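Long-range contacts in eukaryotic translation initiation factor 2A (Schizosaccharomyces pombe, PDB 3WJ9), which probably directs methionyl-tRNAi to 40S ribosomal subunits in a codon-dependent manner, early in the translation of a small number of specific mRNAs: residues 130-139 with 149-157; 172-183 with 220-229. One frame throughout, in Å; residues are numbered along the deposited sequence.

Contact 1. Residues 130-139 with 149-157; sequences LQYTCDESLA and FYETGNMSK
T152 extends the strand pairing just past its regular end by using its side chain as well as its backbone. Its OG1 donates to the carbonyl of E136; the modelled distance is too short to be taken literally. T152 N donates to S137 O at 2.9 Å, and this bond is nearly straight, 171° at the hydrogen. With chi1 at 59°, T152 OG1 stands between the backbone N and the carbonyl carbon, where it meets E136 O. The same rotation sets the methyl CG2 anti to the carbonyl carbon, against Y132 and A139. T152 CG2 meets the edge of the Y132 ring, 3.8 Å from Y132 CD2. A139 CB lies 4.2 Å from T152 CG2.

The pairing belongs to a four-stranded antiparallel blade of the beta-propeller, which is the part of the protein in this chain. Strands 138-143 and 146-151 are its two middle strands. A139 and Y150 form a hydrogen-bonded pair: Y150 N donates to A139 O at 2.9 Å, and A139 N to Y150 O at 3.2 Å. A139 O also lies in the plane of the Y150 ring, at its edge. L138 and E151 form the next, non-hydrogen-bonded pair, on the opposite face of the sheet. There L138 CD2 comes 3.3 Å from Y150 O.

On the face of A139 and Y150, L130 CD1 meets the selenium of M155 at 4.2 Å. F118, V108 and Y87 of the preceding blade cover parts of this face. The E136 carboxylate turns to that blade too, accepting from S82 OG and from the backbone N of L84 and K86.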
ATOM      1  N   LEU A 130      11.950   3.117   3.839  1.00 52.68           N
ATOM      2  CA  LEU A 130      11.942   2.780   5.252  1.00 42.44           C
ATOM      3  C   LEU A 130      10.515   2.497   5.686  1.00 55.66           C
ATOM      4  O   LEU A 130       9.581   3.147   5.220  1.00 62.02           O
ATOM      5  CB  LEU A 130      12.528   3.916   6.093  1.00 47.79           C
ATOM      6  CG  LEU A 130      13.963   4.353   5.819  1.00 58.50           C
ATOM      7  CD1 LEU A 130      14.251   5.681   6.499  1.00 53.98           C
ATOM      8  CD2 LEU A 130      14.892   3.274   6.326  1.00 59.75           C
ATOM      9  N   GLN A 131      10.343   1.521   6.569  1.00 45.32           N
ATOM     10  CA  GLN A 131       9.046   1.301   7.189  1.00 35.46           C
ATOM     11  C   GLN A 131       8.983   2.155   8.445  1.00 44.07           C
ATOM     12  O   GLN A 131      10.015   2.575   8.966  1.00 42.97           O
ATOM     13  CB  GLN A 131       8.827  -0.176   7.516  1.00 35.17           C
ATOM     14  CG  GLN A 131       9.012  -1.103   6.327  1.00 36.25           C
ATOM     15  CD  GLN A 131       8.600  -2.529   6.628  1.00 44.83           C
ATOM     16  OE1 GLN A 131       7.860  -2.788   7.577  1.00 45.01           O
ATOM     17  NE2 GLN A 131       9.093  -3.467   5.829  1.00 52.69           N
ATOM     18  N   TYR A 132       7.776   2.425   8.924  1.00 38.68           N
ATOM     19  CA  TYR A 132       7.609   3.277  10.092  1.00 36.98           C
ATOM     20  C   TYR A 132       6.610   2.699  11.080  1.00 47.56           C
ATOM     21  O   TYR A 132       5.798   1.842  10.734  1.00 48.04           O
ATOM     22  CB  TYR A 132       7.146   4.676   9.681  1.00 38.47           C
ATOM     23  CG  TYR A 132       8.167   5.508   8.936  1.00 44.95           C
ATOM     24  CD1 TYR A 132       8.429   5.288   7.589  1.00 41.71           C
ATOM     25  CD2 TYR A 132       8.857   6.525   9.580  1.00 41.23           C
ATOM     26  CE1 TYR A 132       9.359   6.050   6.909  1.00 47.23           C
ATOM     27  CE2 TYR A 132       9.789   7.293   8.907  1.00 40.51           C
ATOM     28  CZ  TYR A 132      10.036   7.052   7.572  1.00 48.71           C
ATOM     29  OH  TYR A 132      10.963   7.814   6.898  1.00 42.96           O
ATOM     30  N   THR A 133       6.682   3.180  12.315  1.00 47.17           N
ATOM     31  CA  THR A 133       5.641   2.929  13.297  1.00 41.33           C
ATOM     32  C   THR A 133       4.528   3.942  13.054  1.00 41.02           C
ATOM     33  O   THR A 133       4.737   4.929  12.352  1.00 48.14           O
ATOM     34  CB  THR A 133       6.171   3.042  14.735  1.00 48.06           C
ATOM     35  OG1 THR A 133       6.741   4.341  14.936  1.00 55.41           O
ATOM     36  CG2 THR A 133       7.239   1.991  14.983  1.00 55.31           C
ATOM     37  N   CYS A 134       3.350   3.701  13.617  1.00 45.04           N
ATOM     38  CA  CYS A 134       2.212   4.589  13.388  1.00 52.40           C
ATOM     39  C   CYS A 134       2.400   5.959  14.033  1.00 54.77           C
ATOM     40  O   CYS A 134       1.892   6.961  13.528  1.00 59.60           O
ATOM     41  CB  CYS A 134       0.920   3.949  13.897  1.00 60.20           C
ATOM     42  SG  CYS A 134       0.176   2.792  12.733  1.00 82.03           S
ATOM     43  N   ASP A 135       3.128   6.006  15.143  1.00 59.24           N
ATOM     44  CA  ASP A 135       3.425   7.280  15.790  1.00 57.91           C
ATOM     45  C   ASP A 135       4.599   7.983  15.119  1.00 52.17           C
ATOM     46  O   ASP A 135       5.002   9.068  15.541  1.00 46.85           O
ATOM     47  CB  ASP A 135       3.707   7.086  17.286  1.00 54.35           C
ATOM     48  CG  ASP A 135       4.784   6.048  17.560  1.00 55.38           C
ATOM     49  OD1 ASP A 135       5.705   5.883  16.733  1.00 53.58           O
ATOM     50  OD2 ASP A 135       4.710   5.400  18.623  1.00 71.29           O
ATOM     51  N   GLU A 136       5.146   7.343  14.086  1.00 58.25           N
ATOM     52  CA  GLU A 136       6.225   7.912  13.283  1.00 55.95           C
ATOM     53  C   GLU A 136       7.462   8.210  14.132  1.00 56.48           C
ATOM     54  O   GLU A 136       8.188   9.168  13.867  1.00 55.75           O
ATOM     55  CB  GLU A 136       5.743   9.187  12.585  1.00 56.18           C
ATOM     56  CG  GLU A 136       6.431   9.515  11.272  1.00 59.19           C
ATOM     57  CD  GLU A 136       5.930  10.822  10.694  1.00 59.74           C
ATOM     58  OE1 GLU A 136       6.049  11.854  11.386  1.00 58.82           O
ATOM     59  OE2 GLU A 136       5.402  10.824   9.564  1.00 57.88           O
ATOM     60  N   SER A 137       7.698   7.391  15.152  1.00 52.61           N
ATOM     61  CA  SER A 137       8.839   7.594  16.039  1.00 58.67           C
ATOM     62  C   SER A 137      10.010   6.689  15.669  1.00 51.71           C
ATOM     63  O   SER A 137      11.159   6.989  15.991  1.00 52.57           O
ATOM     64  CB  SER A 137       8.437   7.355  17.498  1.00 66.77           C
ATOM     65  OG  SER A 137       7.909   6.052  17.677  1.00 69.36           O
ATOM     66  N   LEU A 138       9.720   5.586  14.986  1.00 46.97           N
ATOM     67  CA  LEU A 138      10.753   4.610  14.651  1.00 43.03           C
ATOM     68  C   LEU A 138      10.752   4.252  13.166  1.00 42.12           C
ATOM     69  O   LEU A 138       9.695   4.097  12.557  1.00 47.70           O
ATOM     70  CB  LEU A 138      10.578   3.343  15.494  1.00 54.11           C
ATOM     71  CG  LEU A 138      10.535   3.527  17.014  1.00 63.34           C
ATOM     72  CD1 LEU A 138      10.282   2.201  17.716  1.00 52.71           C
ATOM     73  CD2 LEU A 138      11.819   4.167  17.518  1.00 73.09           C
ATOM     74  N   ALA A 139      11.945   4.130  12.592  1.00 38.19           N
ATOM     75  CA  ALA A 139      12.098   3.750  11.191  1.00 40.11           C
ATOM     76  C   ALA A 139      12.904   2.462  11.082  1.00 58.68           C
ATOM     77  O   ALA A 139      13.601   2.087  12.022  1.00 57.59           O
ATOM     78  CB  ALA A 139      12.764   4.867  10.404  1.00 41.61           C
ATOM     79  N   PHE A 149      16.982  -0.367  13.331  1.00 58.06           N
ATOM     80  CA  PHE A 149      15.910   0.495  13.815  1.00 57.28           C
ATOM     81  C   PHE A 149      16.453   1.891  14.090  1.00 62.04           C
ATOM     82  O   PHE A 149      17.600   2.045  14.501  1.00 65.50           O
ATOM     83  CB  PHE A 149      15.272  -0.083  15.079  1.00 60.64           C
ATOM     84  CG  PHE A 149      14.552  -1.380  14.857  1.00 67.86           C
ATOM     85  CD1 PHE A 149      15.249  -2.577  14.821  1.00 70.91           C
ATOM     86  CD2 PHE A 149      13.179  -1.405  14.690  1.00 62.43           C
ATOM     87  CE1 PHE A 149      14.591  -3.772  14.617  1.00 69.54           C
ATOM     88  CE2 PHE A 149      12.515  -2.598  14.487  1.00 59.05           C
ATOM     89  CZ  PHE A 149      13.223  -3.783  14.450  1.00 69.99           C
ATOM     90  N   TYR A 150      15.627   2.906  13.862  1.00 49.31           N
ATOM     91  CA  TYR A 150      16.054   4.289  14.034  1.00 47.12           C
ATOM     92  C   TYR A 150      15.054   5.096  14.852  1.00 54.88           C
ATOM     93  O   TYR A 150      13.904   4.696  15.012  1.00 62.36           O
ATOM     94  CB  TYR A 150      16.249   4.966  12.674  1.00 51.20           C
ATOM     95  CG  TYR A 150      17.369   4.404  11.825  1.00 49.78           C
ATOM     96  CD1 TYR A 150      17.222   3.198  11.152  1.00 46.22           C
ATOM     97  CD2 TYR A 150      18.568   5.089  11.685  1.00 52.39           C
ATOM     98  CE1 TYR A 150      18.240   2.685  10.374  1.00 53.83           C
ATOM     99  CE2 TYR A 150      19.593   4.584  10.907  1.00 60.22           C
ATOM    100  CZ  TYR A 150      19.423   3.381  10.255  1.00 62.84           C
ATOM    101  OH  TYR A 150      20.439   2.873   9.479  1.00 74.52           O
ATOM    102  N   GLU A 151      15.507   6.229  15.377  1.00 53.41           N
ATOM    103  CA  GLU A 151      14.602   7.248  15.896  1.00 60.98           C
ATOM    104  C   GLU A 151      14.361   8.269  14.793  1.00 56.86           C
ATOM    105  O   GLU A 151      15.305   8.876  14.299  1.00 68.41           O
ATOM    106  CB  GLU A 151      15.175   7.935  17.136  1.00 59.01           C
ATOM    107  CG  GLU A 151      14.950   7.193  18.441  1.00 73.84           C
ATOM    108  CD  GLU A 151      15.348   8.024  19.645  1.00 78.86           C
ATOM    109  OE1 GLU A 151      14.866   7.734  20.760  1.00 65.02           O
ATOM    110  OE2 GLU A 151      16.141   8.972  19.473  1.00 68.46           O
ATOM    111  N   THR A 152      13.106   8.455  14.399  1.00 38.21           N
ATOM    112  CA  THR A 152      12.795   9.336  13.276  1.00 44.95           C
ATOM    113  C   THR A 152      13.229  10.776  13.539  1.00 57.66           C
ATOM    114  O   THR A 152      13.696  11.470  12.637  1.00 58.97           O
ATOM    115  CB  THR A 152      11.292   9.316  12.940  1.00 52.60           C
ATOM    116  OG1 THR A 152      10.532   9.740  14.081  1.00 68.98           O
ATOM    117  CG2 THR A 152      10.857   7.911  12.536  1.00 53.79           C
ATOM    118  N   GLY A 153      13.072  11.216  14.781  1.00 61.27           N
ATOM    119  CA  GLY A 153      13.503  12.543  15.179  1.00 65.15           C
ATOM    120  C   GLY A 153      14.985  12.761  14.954  1.00 61.12           C
ATOM    121  O   GLY A 153      15.404  13.795  14.433  1.00 80.04           O
ATOM    122  N   ASN A 154      15.780  11.773  15.347  1.00 69.15           N
ATOM    123  CA  ASN A 154      17.224  11.842  15.198  1.00 68.71           C
ATOM    124  C   ASN A 154      17.774  10.526  14.674  1.00 64.01           C
ATOM    125  O   ASN A 154      18.358   9.751  15.426  1.00 72.42           O
ATOM    126  CB  ASN A 154      17.880  12.190  16.534  1.00 70.90           C
ATOM    127  CG  ASN A 154      19.358  12.479  16.400  1.00 78.66           C
ATOM    128  OD1 ASN A 154      19.875  12.638  15.294  1.00 80.01           O
ATOM    129  ND2 ASN A 154      20.047  12.553  17.529  1.00 84.34           N
HETATM  130  N   MSE A 155      17.577  10.261  13.387  1.00 66.77           N
HETATM  131  CA  MSE A 155      18.099   9.032  12.814  1.00 70.10           C
HETATM  132  C   MSE A 155      19.506   9.260  12.244  1.00 67.31           C
HETATM  133  O   MSE A 155      20.248   8.305  12.007  1.00 72.84           O
HETATM  134  CB  MSE A 155      17.130   8.467  11.757  1.00 63.27           C
HETATM  135  CG  MSE A 155      16.944   9.272  10.473  1.00 62.64           C
HETATM  136 SE   MSE A 155      15.533   8.552   9.296  1.00 90.18          SE
HETATM  137  CE  MSE A 155      14.005   9.670   9.816  1.00 63.88           C
ATOM    138  N   SER A 156      19.888  10.527  12.087  1.00 54.90           N
ATOM    139  CA  SER A 156      21.215  10.888  11.583  1.00 61.48           C
ATOM    140  C   SER A 156      22.343  10.284  12.415  1.00 73.87           C
ATOM    141  O   SER A 156      23.399   9.945  11.882  1.00 83.43           O
ATOM    142  CB  SER A 156      21.379  12.411  11.541  1.00 55.97           C
ATOM    143  OG  SER A 156      21.310  12.982  12.839  1.00 59.42           O
ATOM    144  N   LYS A 157      22.116  10.156  13.719  1.00 70.10           N
ATOM    145  CA  LYS A 157      23.138   9.646  14.626  1.00 56.86           C
ATOM    146  C   LYS A 157      23.370   8.147  14.443  1.00 62.49           C
ATOM    147  O   LYS A 157      24.406   7.621  14.847  1.00 61.28           O
ATOM    148  CB  LYS A 157      22.761   9.943  16.080  1.00 62.51           C
ATOM    149  CG  LYS A 157      21.537   9.198  16.584  1.00 58.49           C
ATOM    150  CD  LYS A 157      21.242   9.564  18.030  1.00 57.73           C
ATOM    151  CE  LYS A 157      20.001   8.854  18.546  1.00 65.96           C
ATOM    152  NZ  LYS A 157      19.666   9.265  19.937  1.00 74.10           N
TER

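Contact 2. Residues 172-183 with 220-229; sequences ALSPGQNHAVAV and FKWNALGTSL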
ATOM      1  N   ALA A 172       8.579  -7.067   8.131  1.00 46.15           N
ATOM      2  CA  ALA A 172       7.414  -6.180   8.117  1.00 40.32           C
ATOM      3  C   ALA A 172       7.050  -5.702   9.521  1.00 46.87           C
ATOM      4  O   ALA A 172       6.889  -6.508  10.436  1.00 57.29           O
ATOM      5  CB  ALA A 172       6.221  -6.877   7.474  1.00 54.03           C
ATOM      6  N   LEU A 173       6.915  -4.388   9.681  1.00 38.16           N
ATOM      7  CA  LEU A 173       6.607  -3.792  10.981  1.00 35.42           C
ATOM      8  C   LEU A 173       5.144  -3.978  11.378  1.00 46.94           C
ATOM      9  O   LEU A 173       4.337  -4.469  10.589  1.00 68.15           O
ATOM     10  CB  LEU A 173       6.949  -2.300  10.974  1.00 48.05           C
ATOM     11  CG  LEU A 173       8.288  -1.882  11.585  1.00 47.36           C
ATOM     12  CD1 LEU A 173       9.415  -2.741  11.046  1.00 55.35           C
ATOM     13  CD2 LEU A 173       8.565  -0.412  11.309  1.00 50.36           C
ATOM     14  N   SER A 174       4.814  -3.584  12.605  1.00 51.22           N
ATOM     15  CA  SER A 174       3.438  -3.639  13.091  1.00 51.25           C
ATOM     16  C   SER A 174       2.860  -2.234  13.244  1.00 61.04           C
ATOM     17  O   SER A 174       3.514  -1.346  13.793  1.00 72.67           O
ATOM     18  CB  SER A 174       3.368  -4.391  14.425  1.00 52.66           C
ATOM     19  OG  SER A 174       2.073  -4.316  14.994  1.00 69.19           O
ATOM     20  N   PRO A 175       1.625  -2.031  12.758  1.00 50.53           N
ATOM     21  CA  PRO A 175       0.952  -0.733  12.838  1.00 48.64           C
ATOM     22  C   PRO A 175       0.088  -0.592  14.089  1.00 57.76           C
ATOM     23  O   PRO A 175      -0.812   0.246  14.129  1.00 64.26           O
ATOM     24  CB  PRO A 175       0.090  -0.715  11.572  1.00 59.18           C
ATOM     25  CG  PRO A 175      -0.112  -2.182  11.201  1.00 43.43           C
ATOM     26  CD  PRO A 175       0.786  -3.029  12.077  1.00 50.24           C
ATOM     27  N   GLY A 176       0.360  -1.407  15.101  1.00 57.09           N
ATOM     28  CA  GLY A 176      -0.379  -1.334  16.346  1.00 56.43           C
ATOM     29  C   GLY A 176       0.022  -0.128  17.172  1.00 69.32           C
ATOM     30  O   GLY A 176       0.852   0.674  16.749  1.00 72.45           O
ATOM     31  N   GLN A 177      -0.576   0.007  18.351  1.00 73.05           N
ATOM     32  CA  GLN A 177      -0.196   1.076  19.267  1.00 64.84           C
ATOM     33  C   GLN A 177       1.192   0.803  19.828  1.00 71.34           C
ATOM     34  O   GLN A 177       2.058   1.677  19.824  1.00 77.17           O
ATOM     35  CB  GLN A 177      -1.213   1.220  20.401  1.00 64.82           C
ATOM     36  CG  GLN A 177      -2.473   1.979  20.024  1.00 79.25           C
ATOM     37  CD  GLN A 177      -3.250   2.446  21.241  1.00 82.94           C
ATOM     38  OE1 GLN A 177      -2.944   2.061  22.368  1.00 94.20           O
ATOM     39  NE2 GLN A 177      -4.260   3.279  21.016  1.00 74.94           N
ATOM     40  N   ASN A 178       1.396  -0.420  20.308  1.00 71.72           N
ATOM     41  CA  ASN A 178       2.715  -0.855  20.744  1.00 73.42           C
ATOM     42  C   ASN A 178       3.485  -1.455  19.579  1.00 81.19           C
ATOM     43  O   ASN A 178       2.987  -2.329  18.872  1.00 84.25           O
ATOM     44  CB  ASN A 178       2.605  -1.859  21.888  1.00 73.55           C
ATOM     45  CG  ASN A 178       2.360  -1.189  23.222  1.00 72.93           C
ATOM     46  OD1 ASN A 178       3.263  -0.586  23.803  1.00 69.87           O
ATOM     47  ND2 ASN A 178       1.131  -1.284  23.715  1.00 62.91           N
ATOM     48  N   HIS A 179       4.706  -0.976  19.389  1.00 78.56           N
ATOM     49  CA  HIS A 179       5.484  -1.296  18.201  1.00 65.79           C
ATOM     50  C   HIS A 179       6.034  -2.719  18.234  1.00 73.74           C
ATOM     51  O   HIS A 179       6.661  -3.130  19.208  1.00 76.29           O
ATOM     52  CB  HIS A 179       6.626  -0.292  18.050  1.00 59.65           C
ATOM     53  CG  HIS A 179       6.253   1.105  18.441  1.00 71.80           C
ATOM     54  ND1 HIS A 179       7.079   1.910  19.197  1.00 84.90           N
ATOM     55  CD2 HIS A 179       5.148   1.841  18.182  1.00 72.15           C
ATOM     56  CE1 HIS A 179       6.497   3.080  19.388  1.00 84.75           C
ATOM     57  NE2 HIS A 179       5.322   3.064  18.782  1.00 74.13           N
ATOM     58  N   ALA A 180       5.790  -3.467  17.162  1.00 68.91           N
ATOM     59  CA  ALA A 180       6.282  -4.835  17.046  1.00 52.85           C
ATOM     60  C   ALA A 180       6.793  -5.109  15.634  1.00 52.44           C
ATOM     61  O   ALA A 180       6.508  -4.356  14.705  1.00 53.75           O
ATOM     62  CB  ALA A 180       5.193  -5.826  17.419  1.00 53.66           C
ATOM     63  N   VAL A 181       7.556  -6.188  15.480  1.00 50.16           N
ATOM     64  CA  VAL A 181       8.156  -6.525  14.192  1.00 43.71           C
ATOM     65  C   VAL A 181       7.836  -7.964  13.784  1.00 55.30           C
ATOM     66  O   VAL A 181       7.590  -8.818  14.636  1.00 64.60           O
ATOM     67  CB  VAL A 181       9.691  -6.341  14.224  1.00 38.08           C
ATOM     68  CG1 VAL A 181      10.250  -6.222  12.812  1.00 41.24           C
ATOM     69  CG2 VAL A 181      10.062  -5.119  15.042  1.00 56.00           C
ATOM     70  N   ALA A 182       7.826  -8.213  12.476  1.00 59.17           N
ATOM     71  CA  ALA A 182       7.704  -9.555  11.917  1.00 52.68           C
ATOM     72  C   ALA A 182       8.758  -9.740  10.829  1.00 56.52           C
ATOM     73  O   ALA A 182       8.897  -8.889   9.950  1.00 62.12           O
ATOM     74  CB  ALA A 182       6.317  -9.779  11.361  1.00 57.43           C
ATOM     75  N   VAL A 183       9.503 -10.843  10.893  1.00 61.68           N
ATOM     76  CA  VAL A 183      10.671 -11.043  10.030  1.00 67.34           C
ATOM     77  C   VAL A 183      10.657 -12.433   9.367  1.00 60.92           C
ATOM     78  O   VAL A 183       9.967 -13.337   9.835  1.00 62.56           O
ATOM     79  CB  VAL A 183      11.982 -10.855  10.839  1.00 78.28           C
ATOM     80  CG1 VAL A 183      13.165 -10.654   9.918  1.00 77.85           C
ATOM     81  CG2 VAL A 183      11.867  -9.667  11.786  1.00 95.64           C
ATOM     82  N   PHE A 220       3.732 -10.780   4.227  1.00 55.27           N
ATOM     83  CA  PHE A 220       3.163 -10.414   5.520  1.00 49.50           C
ATOM     84  C   PHE A 220       1.951  -9.505   5.372  1.00 56.56           C
ATOM     85  O   PHE A 220       1.891  -8.681   4.461  1.00 52.57           O
ATOM     86  CB  PHE A 220       4.216  -9.732   6.395  1.00 65.90           C
ATOM     87  CG  PHE A 220       5.134 -10.689   7.096  1.00 67.92           C
ATOM     88  CD1 PHE A 220       4.644 -11.562   8.050  1.00 62.68           C
ATOM     89  CD2 PHE A 220       6.487 -10.711   6.808  1.00 54.68           C
ATOM     90  CE1 PHE A 220       5.482 -12.443   8.700  1.00 63.29           C
ATOM     91  CE2 PHE A 220       7.332 -11.590   7.455  1.00 54.60           C
ATOM     92  CZ  PHE A 220       6.829 -12.457   8.403  1.00 61.38           C
ATOM     93  N   LYS A 221       0.990  -9.651   6.279  1.00 43.06           N
ATOM     94  CA  LYS A 221      -0.219  -8.837   6.239  1.00 40.98           C
ATOM     95  C   LYS A 221      -0.778  -8.558   7.631  1.00 52.15           C
ATOM     96  O   LYS A 221      -1.728  -9.209   8.067  1.00 54.53           O
ATOM     97  CB  LYS A 221      -1.288  -9.516   5.379  1.00 49.33           C
ATOM     98  CG  LYS A 221      -1.922  -8.609   4.341  1.00 51.76           C
ATOM     99  CD  LYS A 221      -1.447  -8.961   2.941  1.00 46.94           C
ATOM    100  CE  LYS A 221      -1.982  -7.986   1.911  1.00 45.75           C
ATOM    101  NZ  LYS A 221      -1.579  -8.364   0.531  1.00 46.27           N
ATOM    102  N   TRP A 222      -0.185  -7.588   8.322  1.00 46.48           N
ATOM    103  CA  TRP A 222      -0.711  -7.132   9.607  1.00 36.78           C
ATOM    104  C   TRP A 222      -2.077  -6.476   9.411  1.00 43.15           C
ATOM    105  O   TRP A 222      -2.423  -6.070   8.300  1.00 54.66           O
ATOM    106  CB  TRP A 222       0.253  -6.145  10.277  1.00 51.97           C
ATOM    107  CG  TRP A 222       1.409  -6.772  11.008  1.00 58.33           C
ATOM    108  CD1 TRP A 222       2.676  -6.962  10.534  1.00 61.03           C
ATOM    109  CD2 TRP A 222       1.408  -7.274  12.350  1.00 57.62           C
ATOM    110  NE1 TRP A 222       3.459  -7.555  11.493  1.00 56.12           N
ATOM    111  CE2 TRP A 222       2.703  -7.759  12.620  1.00 62.03           C
ATOM    112  CE3 TRP A 222       0.438  -7.362  13.352  1.00 56.14           C
ATOM    113  CZ2 TRP A 222       3.052  -8.325  13.842  1.00 63.15           C
ATOM    114  CZ3 TRP A 222       0.784  -7.930  14.563  1.00 56.45           C
ATOM    115  CH2 TRP A 222       2.079  -8.401  14.799  1.00 65.10           C
ATOM    116  N   ASN A 223      -2.856  -6.378  10.485  1.00 39.44           N
ATOM    117  CA  ASN A 223      -4.103  -5.623  10.444  1.00 54.12           C
ATOM    118  C   ASN A 223      -3.932  -4.285  11.156  1.00 53.47           C
ATOM    119  O   ASN A 223      -2.927  -4.072  11.837  1.00 52.39           O
ATOM    120  CB  ASN A 223      -5.254  -6.427  11.061  1.00 52.21           C
ATOM    121  CG  ASN A 223      -4.904  -7.024  12.412  1.00 57.91           C
ATOM    122  OD1 ASN A 223      -3.779  -7.462  12.639  1.00 59.18           O
ATOM    123  ND2 ASN A 223      -5.876  -7.046  13.318  1.00 61.67           N
ATOM    124  N   ALA A 224      -4.905  -3.389  10.985  1.00 63.83           N
ATOM    125  CA  ALA A 224      -4.857  -2.044  11.564  1.00 60.16           C
ATOM    126  C   ALA A 224      -4.472  -2.083  13.038  1.00 59.07           C
ATOM    127  O   ALA A 224      -3.693  -1.256  13.513  1.00 66.98           O
ATOM    128  CB  ALA A 224      -6.195  -1.343  11.388  1.00 65.18           C
ATOM    129  N   LEU A 225      -5.021  -3.056  13.753  1.00 60.58           N
ATOM    130  CA  LEU A 225      -4.584  -3.345  15.109  1.00 56.56           C
ATOM    131  C   LEU A 225      -3.428  -4.335  15.039  1.00 55.76           C
ATOM    132  O   LEU A 225      -3.595  -5.459  14.574  1.00 63.66           O
ATOM    133  CB  LEU A 225      -5.740  -3.898  15.943  1.00 64.89           C
ATOM    134  CG  LEU A 225      -6.973  -2.990  15.971  1.00 72.90           C
ATOM    135  CD1 LEU A 225      -8.103  -3.610  16.779  1.00 55.35           C
ATOM    136  CD2 LEU A 225      -6.611  -1.613  16.510  1.00 79.38           C
ATOM    137  N   GLY A 226      -2.252  -3.914  15.489  1.00 47.43           N
ATOM    138  CA  GLY A 226      -1.060  -4.737  15.385  1.00 55.13           C
ATOM    139  C   GLY A 226      -1.059  -5.942  16.306  1.00 65.28           C
ATOM    140  O   GLY A 226      -0.144  -6.118  17.111  1.00 70.97           O
ATOM    141  N   THR A 227      -2.075  -6.786  16.170  1.00 70.23           N
ATOM    142  CA  THR A 227      -2.216  -7.956  17.027  1.00 47.37           C
ATOM    143  C   THR A 227      -2.089  -9.252  16.234  1.00 52.02           C
ATOM    144  O   THR A 227      -1.408 -10.185  16.658  1.00 65.78           O
ATOM    145  CB  THR A 227      -3.569  -7.945  17.765  1.00 53.81           C
ATOM    146  OG1 THR A 227      -4.636  -8.013  16.812  1.00 60.97           O
ATOM    147  CG2 THR A 227      -3.714  -6.676  18.589  1.00 60.31           C
ATOM    148  N   SER A 228      -2.745  -9.303  15.079  1.00 58.44           N
ATOM    149  CA  SER A 228      -2.769 -10.513  14.264  1.00 53.99           C
ATOM    150  C   SER A 228      -1.954 -10.343  12.985  1.00 49.85           C
ATOM    151  O   SER A 228      -1.717  -9.223  12.544  1.00 55.73           O
ATOM    152  CB  SER A 228      -4.210 -10.886  13.929  1.00 62.99           C
ATOM    153  OG  SER A 228      -4.956 -11.132  15.109  1.00 66.36           O
ATOM    154  N   LEU A 229      -1.530 -11.450  12.382  1.00 45.04           N
ATOM    155  CA  LEU A 229      -0.642 -11.360  11.226  1.00 42.62           C
ATOM    156  C   LEU A 229      -0.737 -12.541  10.260  1.00 52.67           C
ATOM    157  O   LEU A 229      -0.376 -13.670  10.603  1.00 70.78           O
ATOM    158  CB  LEU A 229       0.803 -11.217  11.701  1.00 48.42           C
ATOM    159  CG  LEU A 229       1.876 -11.349  10.622  1.00 52.27           C
ATOM    160  CD1 LEU A 229       1.803 -10.197   9.632  1.00 54.21           C
ATOM    161  CD2 LEU A 229       3.237 -11.429  11.272  1.00 59.61           C
TER
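W222 lays its six-membered ring against S174 in a CH-pi contact: S174 CB sits over the face, 3.9 Å from the W222 ring centroid and 11° off the normal. L229 CB covers the opposite face, so the indole is held between the two. A182 CB comes in at the indole edge, 3.6 Å from W222 NE1. P175 packs against the base of the side chain, its CD 3.6 Å from W222 CB, and the two side chains cross at a slant. F220 is the second aromatic. F220 CG, anti to the carbonyl carbon (chi1 -82°), carries the ring toward strand 180-185. There A182 CB makes a CH-pi contact over one face, 4.0 Å from the F220 ring centroid. V183 O meets the edge of the same ring, and A172 CB rests on F220 CB at 3.7 Å. A182 CB thus serves both rings and also touches L229 CD2.

This is the seam between neighbouring propeller blades: strands 170-173 and 180-185 belong to one, 220-222 and 228-233 to the next. At the loops, G176 and G226 bring their CA atoms to 3.6 Å. An alanine in place of W222 would probably open a gap between S174 CB and L229 CB and take away the ring edge beside A182 CB.

L173 O lies near W222 NE1, but at a poor angle. With no hydrogen bond across it, the seam probably depends on close fit and hydrophobic burial rather than on directional bonds.

Overall arrangement
Contact 1 holds two strands within one blade; contact 2 joins the following blade to the one after it. Contact 1 is buried, though its centre lies about 19 Å from the chain centre, against about 14 Å for contact 2. Contact 2 is partly buried, with exposed residues in the loop of 220-229. Their chemistry differs accordingly: backbone hydrogen bonds dominate within the blade, aromatic and apolar packing between blades. The contacts follow in series along the chain and meet through 130-139 and 172-183. D135 OD2 and H179 NE2 probably form a hydrogen bond. Q131 OE1 probably accepts from the backbone N of L173, so this other seam has polar links.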